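Local coordinates for protein putative NADPH:quinone oxidoreductase (Ralstonia eutropha, PDB 3IUP) that binds NADPH and probably uses it to reduce quinones, as in related medium-chain oxidoreductases, at residues 49-54 against 92-97; 240-245 against 277-282. One frame throughout, in Å; residues are numbered along the deposited sequence.

Contact 1: 49-54 against 92-97; sequences LGLLFG and MPVGNE
Leu51 of helix 46-53 holds CG anti to the backbone N (chi1 -176°), which carries its two methyls out to residues 92-94; Val94, across from it, has CG1 anti to its own N and CG2 anti to the carbonyl carbon, which spreads its methyls between Leu51 and Leu52. The two methyls of Leu51 divide the work. CD1 meets the terminal methyl CE of selenomethionine Met92 at 4.0 Å; the Met92 chain is bent at both chi2 and chi3, and the two side chains cross at about a right angle. CD2 turns to the backbone instead, 3.4 Å from the carbonyl O of Pro93, and also lies 4.2 Å from CG2 of Val94. Leu52 takes part nearer its root: its CB touches Val94 CG1 at 4.1 Å. Val94 thus presents one methyl to each leucine, and the CA atoms of Leu52 and Val94 are 6.3 Å apart.

The contact seats a helix of the GroES-like domain against the end of strand 90-93, the outermost strand of an antiparallel sheet, and the chain just beyond it. Strand 4-12 lies next to both segments: Leu8 touches Leu52 and Val94, and Ser10 OG is hydrogen-bonded to Leu52 O. The second subunit also reaches the contact, its Arg274 packing on Leu51 and its Tyr272 on Met92.

No hydrogen bond links the two segments, and the 215 Å² they bury is made mostly of aliphatic contacts, with one methyl against the carbonyl O of Pro93. A polar tie comes from just outside, where Asp48 OD1 of the same helix is hydrogen-bonded to Asn96 N. Between the two segments themselves, cohesion therefore rests mainly on dispersion and the exclusion of water, with the fit set by side-chain shape.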
loop_
_atom_site.group_PDB
_atom_site.type_symbol
_atom_site.label_atom_id
_atom_site.label_comp_id
_atom_site.label_asym_id
_atom_site.label_seq_id
_atom_site.Cartn_x
_atom_site.Cartn_y
_atom_site.Cartn_z
ATOM N N LEU A 49 -19.246 1.500 -16.697
ATOM C CA LEU A 49 -19.196 0.267 -17.453
ATOM C C LEU A 49 -19.108 -0.904 -16.464
ATOM O O LEU A 49 -19.644 -1.983 -16.724
ATOM C CB LEU A 49 -17.971 0.302 -18.385
ATOM C CG LEU A 49 -17.987 1.407 -19.420
ATOM C CD1 LEU A 49 -16.670 1.358 -20.238
ATOM C CD2 LEU A 49 -19.137 1.334 -20.314
ATOM N N GLY A 50 -18.441 -0.680 -15.343
ATOM C CA GLY A 50 -18.304 -1.702 -14.293
ATOM C C GLY A 50 -19.671 -2.115 -13.778
ATOM O O GLY A 50 -20.003 -3.297 -13.656
ATOM N N LEU A 51 -20.510 -1.131 -13.551
ATOM C CA LEU A 51 -21.870 -1.417 -13.060
ATOM C C LEU A 51 -22.758 -1.950 -14.163
ATOM O O LEU A 51 -23.529 -2.904 -13.978
ATOM C CB LEU A 51 -22.458 -0.152 -12.436
ATOM C CG LEU A 51 -23.830 -0.334 -11.812
ATOM C CD1 LEU A 51 -23.790 -1.390 -10.664
ATOM C CD2 LEU A 51 -24.334 1.052 -11.334
ATOM N N LEU A 52 -22.625 -1.376 -15.341
ATOM C CA LEU A 52 -23.442 -1.750 -16.469
ATOM C C LEU A 52 -23.333 -3.253 -16.811
ATOM O O LEU A 52 -24.338 -3.947 -16.993
ATOM C CB LEU A 52 -23.060 -0.874 -17.656
ATOM C CG LEU A 52 -23.814 -1.023 -18.963
ATOM C CD1 LEU A 52 -25.352 -0.733 -18.771
ATOM C CD2 LEU A 52 -23.142 -0.055 -20.010
ATOM N N PHE A 53 -22.107 -3.746 -16.878
ATOM C CA PHE A 53 -21.860 -5.116 -17.321
ATOM C C PHE A 53 -21.514 -6.041 -16.182
ATOM O O PHE A 53 -21.475 -7.247 -16.367
ATOM C CB PHE A 53 -20.721 -5.135 -18.356
ATOM C CG PHE A 53 -20.986 -4.269 -19.543
ATOM C CD1 PHE A 53 -22.142 -4.416 -20.259
ATOM C CD2 PHE A 53 -20.029 -3.328 -19.981
ATOM C CE1 PHE A 53 -22.407 -3.621 -21.359
ATOM C CE2 PHE A 53 -20.287 -2.534 -21.092
ATOM C CZ PHE A 53 -21.459 -2.688 -21.776
ATOM N N GLY A 54 -21.199 -5.485 -15.031
ATOM C CA GLY A 54 -20.783 -6.301 -13.895
ATOM C C GLY A 54 -19.585 -7.174 -14.257
ATOM O O GLY A 54 -18.734 -6.797 -15.072
HETATM N N MSE A 92 -30.580 -2.703 -11.297
HETATM C CA MSE A 92 -29.724 -1.545 -10.988
HETATM C C MSE A 92 -29.810 -0.471 -12.026
HETATM O O MSE A 92 -29.554 -0.702 -13.189
HETATM C CB MSE A 92 -28.238 -1.936 -10.887
HETATM C CG MSE A 92 -27.923 -3.095 -10.013
HETATM SE SE MSE A 92 -28.291 -2.677 -8.155
HETATM C CE MSE A 92 -26.571 -1.863 -7.771
ATOM N N PRO A 93 -30.152 0.759 -11.612
ATOM C CA PRO A 93 -29.978 1.883 -12.488
ATOM C C PRO A 93 -28.490 2.156 -12.698
ATOM O O PRO A 93 -27.656 1.739 -11.892
ATOM C CB PRO A 93 -30.653 3.033 -11.722
ATOM C CG PRO A 93 -31.230 2.475 -10.522
ATOM C CD PRO A 93 -30.602 1.158 -10.268
ATOM N N VAL A 94 -28.141 2.847 -13.774
ATOM C CA VAL A 94 -26.732 3.026 -14.109
ATOM C C VAL A 94 -26.496 4.475 -14.489
ATOM O O VAL A 94 -27.409 5.158 -14.965
ATOM C CB VAL A 94 -26.321 2.062 -15.257
ATOM C CG1 VAL A 94 -24.823 2.223 -15.593
ATOM C CG2 VAL A 94 -26.606 0.631 -14.873
ATOM N N GLY A 95 -25.266 4.943 -14.284
ATOM C CA GLY A 95 -24.827 6.236 -14.739
ATOM C C GLY A 95 -24.635 7.175 -13.577
ATOM O O GLY A 95 -25.604 7.646 -12.987
ATOM N N ASN A 96 -23.374 7.455 -13.241
ATOM C CA ASN A 96 -23.063 8.295 -12.081
ATOM C C ASN A 96 -23.486 9.727 -12.260
ATOM O O ASN A 96 -24.056 10.308 -11.346
ATOM C CB ASN A 96 -21.558 8.306 -11.763
ATOM C CG ASN A 96 -21.120 7.081 -11.021
ATOM O OD1 ASN A 96 -21.664 6.773 -9.960
ATOM N ND2 ASN A 96 -20.090 6.394 -11.529
ATOM N N GLU A 97 -23.166 10.313 -13.410
ATOM C CA GLU A 97 -23.236 11.750 -13.587
ATOM C C GLU A 97 -23.865 12.096 -14.920
ATOM O O GLU A 97 -23.847 11.291 -15.860
ATOM C CB GLU A 97 -21.819 12.403 -13.520
ATOM C CG GLU A 97 -20.899 12.055 -14.655
ATOM C CD GLU A 97 -19.504 12.689 -14.575
ATOM O OE1 GLU A 97 -19.355 13.741 -13.899
ATOM O OE2 GLU A 97 -18.600 12.171 -15.291
#

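Contact 2: 240-245 against 277-282; sequences GATIAF and STTHKQ
Gln282, which packs against Ile243 across the contact, also meets the imidazole of His280 at the ring's edge, in a bond internal to 277-282: NE2 donates to OE1 at 2.8 Å, and the oxygen lies only 7° out of the ring plane. The donor also sits in the amide's carbonyl plane, on a lone pair, so the bond limits rotation of both flat groups. A bend at chi2 (66°) turns the amide back to the ring; CB of Gln282, set by the parallel pairing, lies 4.2 Å from Ile243 CG1 on the shared face of the sheet.

Between the backbones, Gln282 N donates to Thr242 O at 2.9 Å and Ala244 N to Gln282 O at 2.8 Å. This parallel pairing, with Ile243 opposite Gln282, joins the two strands of a beta-alpha-beta unit whose helix is 253-266, part of the six-stranded parallel sheet of a Rossmann-type nucleotide-binding domain. CA-H...O contacts supplement it, from Lys281 CA to Thr242 O and from Ile243 CA to Gln282 O.

Before the strands pair, Thr242 CG2 meets Thr279 CG2 at 4.1 Å, the two side chains crossing at about a right angle, while Thr242 OG1 is hydrogen-bonded to His172 ND1. Lys281 curls through chi3 and chi4 to bring NZ within 2.8 Å of Thr279 O, and the same ammonium forms a salt bridge with Glu262 of the intervening helix. Ser277 OG accepts from Thr279 N at 3.0 Å, closing an ST turn.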
loop_
_atom_site.group_PDB
_atom_site.type_symbol
_atom_site.label_atom_id
_atom_site.label_comp_id
_atom_site.label_asym_id
_atom_site.label_seq_id
_atom_site.Cartn_x
_atom_site.Cartn_y
_atom_site.Cartn_z
ATOM N N GLY A 240 10.995 15.666 -8.973
ATOM C CA GLY A 240 10.964 15.381 -7.546
ATOM C C GLY A 240 9.652 14.696 -7.103
ATOM O O GLY A 240 9.346 14.702 -5.913
ATOM N N ALA A 241 8.901 14.111 -8.051
ATOM C CA ALA A 241 7.617 13.498 -7.735
ATOM C C ALA A 241 7.760 12.237 -6.852
ATOM O O ALA A 241 8.564 11.341 -7.111
ATOM C CB ALA A 241 6.817 13.176 -8.999
ATOM N N THR A 242 6.932 12.193 -5.810
ATOM C CA THR A 242 6.929 11.084 -4.845
ATOM C C THR A 242 5.538 10.504 -4.563
ATOM O O THR A 242 5.392 9.628 -3.700
ATOM C CB THR A 242 7.646 11.485 -3.548
ATOM O OG1 THR A 242 7.057 12.646 -2.967
ATOM C CG2 THR A 242 9.145 11.793 -3.810
ATOM N N ILE A 243 4.536 10.968 -5.291
ATOM C CA ILE A 243 3.201 10.360 -5.299
ATOM C C ILE A 243 2.758 10.084 -6.720
ATOM O O ILE A 243 3.026 10.890 -7.629
ATOM C CB ILE A 243 2.166 11.261 -4.535
ATOM C CG1 ILE A 243 0.809 10.562 -4.393
ATOM C CG2 ILE A 243 1.977 12.664 -5.155
ATOM C CD1 ILE A 243 -0.159 11.303 -3.395
ATOM N N ALA A 244 2.147 8.927 -6.926
ATOM C CA ALA A 244 1.647 8.528 -8.223
ATOM C C ALA A 244 0.209 8.123 -8.104
ATOM O O ALA A 244 -0.183 7.443 -7.119
ATOM C CB ALA A 244 2.472 7.303 -8.809
ATOM N N PHE A 245 -0.539 8.410 -9.163
ATOM C CA PHE A 245 -1.866 7.858 -9.350
ATOM C C PHE A 245 -1.867 6.952 -10.553
ATOM O O PHE A 245 -1.600 7.414 -11.687
ATOM C CB PHE A 245 -2.874 8.966 -9.498
ATOM C CG PHE A 245 -3.071 9.735 -8.239
ATOM C CD1 PHE A 245 -2.222 10.739 -7.910
ATOM C CD2 PHE A 245 -4.119 9.390 -7.371
ATOM C CE1 PHE A 245 -2.397 11.427 -6.678
ATOM C CE2 PHE A 245 -4.282 10.033 -6.198
ATOM C CZ PHE A 245 -3.445 11.039 -5.850
ATOM N N SER A 277 15.929 5.273 1.164
ATOM C CA SER A 277 15.622 6.679 1.440
ATOM C C SER A 277 14.568 6.686 2.500
ATOM O O SER A 277 13.695 5.792 2.516
ATOM C CB SER A 277 15.053 7.378 0.195
ATOM O OG SER A 277 14.616 8.691 0.505
ATOM N N THR A 278 14.571 7.717 3.337
ATOM C CA THR A 278 13.475 7.876 4.293
ATOM C C THR A 278 12.280 8.627 3.737
ATOM O O THR A 278 11.259 8.724 4.401
ATOM C CB THR A 278 13.935 8.616 5.574
ATOM O OG1 THR A 278 14.422 9.890 5.190
ATOM C CG2 THR A 278 15.039 7.816 6.273
ATOM N N THR A 279 12.384 9.149 2.518
ATOM C CA THR A 279 11.299 9.906 1.895
ATOM C C THR A 279 10.181 8.965 1.440
ATOM O O THR A 279 10.408 8.045 0.624
ATOM C CB THR A 279 11.814 10.714 0.712
ATOM O OG1 THR A 279 12.787 11.661 1.207
ATOM C CG2 THR A 279 10.698 11.441 0.009
ATOM N N HIS A 280 8.995 9.202 1.965
ATOM C CA HIS A 280 7.855 8.350 1.656
ATOM C C HIS A 280 7.375 8.517 0.226
ATOM O O HIS A 280 7.119 9.641 -0.222
ATOM C CB HIS A 280 6.668 8.656 2.597
ATOM C CG HIS A 280 5.467 7.782 2.335
ATOM N ND1 HIS A 280 5.379 6.481 2.791
ATOM C CD2 HIS A 280 4.336 8.009 1.629
ATOM C CE1 HIS A 280 4.236 5.953 2.379
ATOM N NE2 HIS A 280 3.589 6.853 1.669
ATOM N N LYS A 281 7.252 7.385 -0.464
ATOM C CA LYS A 281 6.777 7.272 -1.828
ATOM C C LYS A 281 5.419 6.576 -1.804
ATOM O O LYS A 281 5.278 5.524 -1.134
ATOM C CB LYS A 281 7.715 6.378 -2.619
ATOM C CG LYS A 281 9.108 6.940 -2.777
ATOM C CD LYS A 281 10.194 5.839 -2.995
ATOM C CE LYS A 281 10.417 4.929 -1.783
ATOM N NZ LYS A 281 11.179 5.710 -0.759
ATOM N N GLN A 282 4.444 7.153 -2.483
ATOM C CA GLN A 282 3.070 6.661 -2.418
ATOM C C GLN A 282 2.505 6.401 -3.831
ATOM O O GLN A 282 2.590 7.283 -4.673
ATOM C CB GLN A 282 2.185 7.671 -1.702
ATOM C CG GLN A 282 0.718 7.255 -1.520
ATOM C CD GLN A 282 0.531 6.069 -0.584
ATOM O OE1 GLN A 282 1.281 5.865 0.360
ATOM N NE2 GLN A 282 -0.491 5.262 -0.871
#

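In the fold
Contacts 1 and 2 lie on opposite sides of the chain's centre, with their own centres 34 Å apart and their nearest atoms about 17 Å apart, so neither touches the other. They follow in series along the chain: the first belongs to the GroES-like domain, the second to the parallel sheet of the Rossmann-type domain. A bound NADPH is about 12 Å from the side chain of Leu51, and a bound NADPH about 13 Å from that of Gln282; at those distances neither of these side chains touches the cofactor. Their surroundings differ as well: residues 49-54 and 92-97 are approached by the second subunit, whereas no other protein chain touches 240-245 or 277-282.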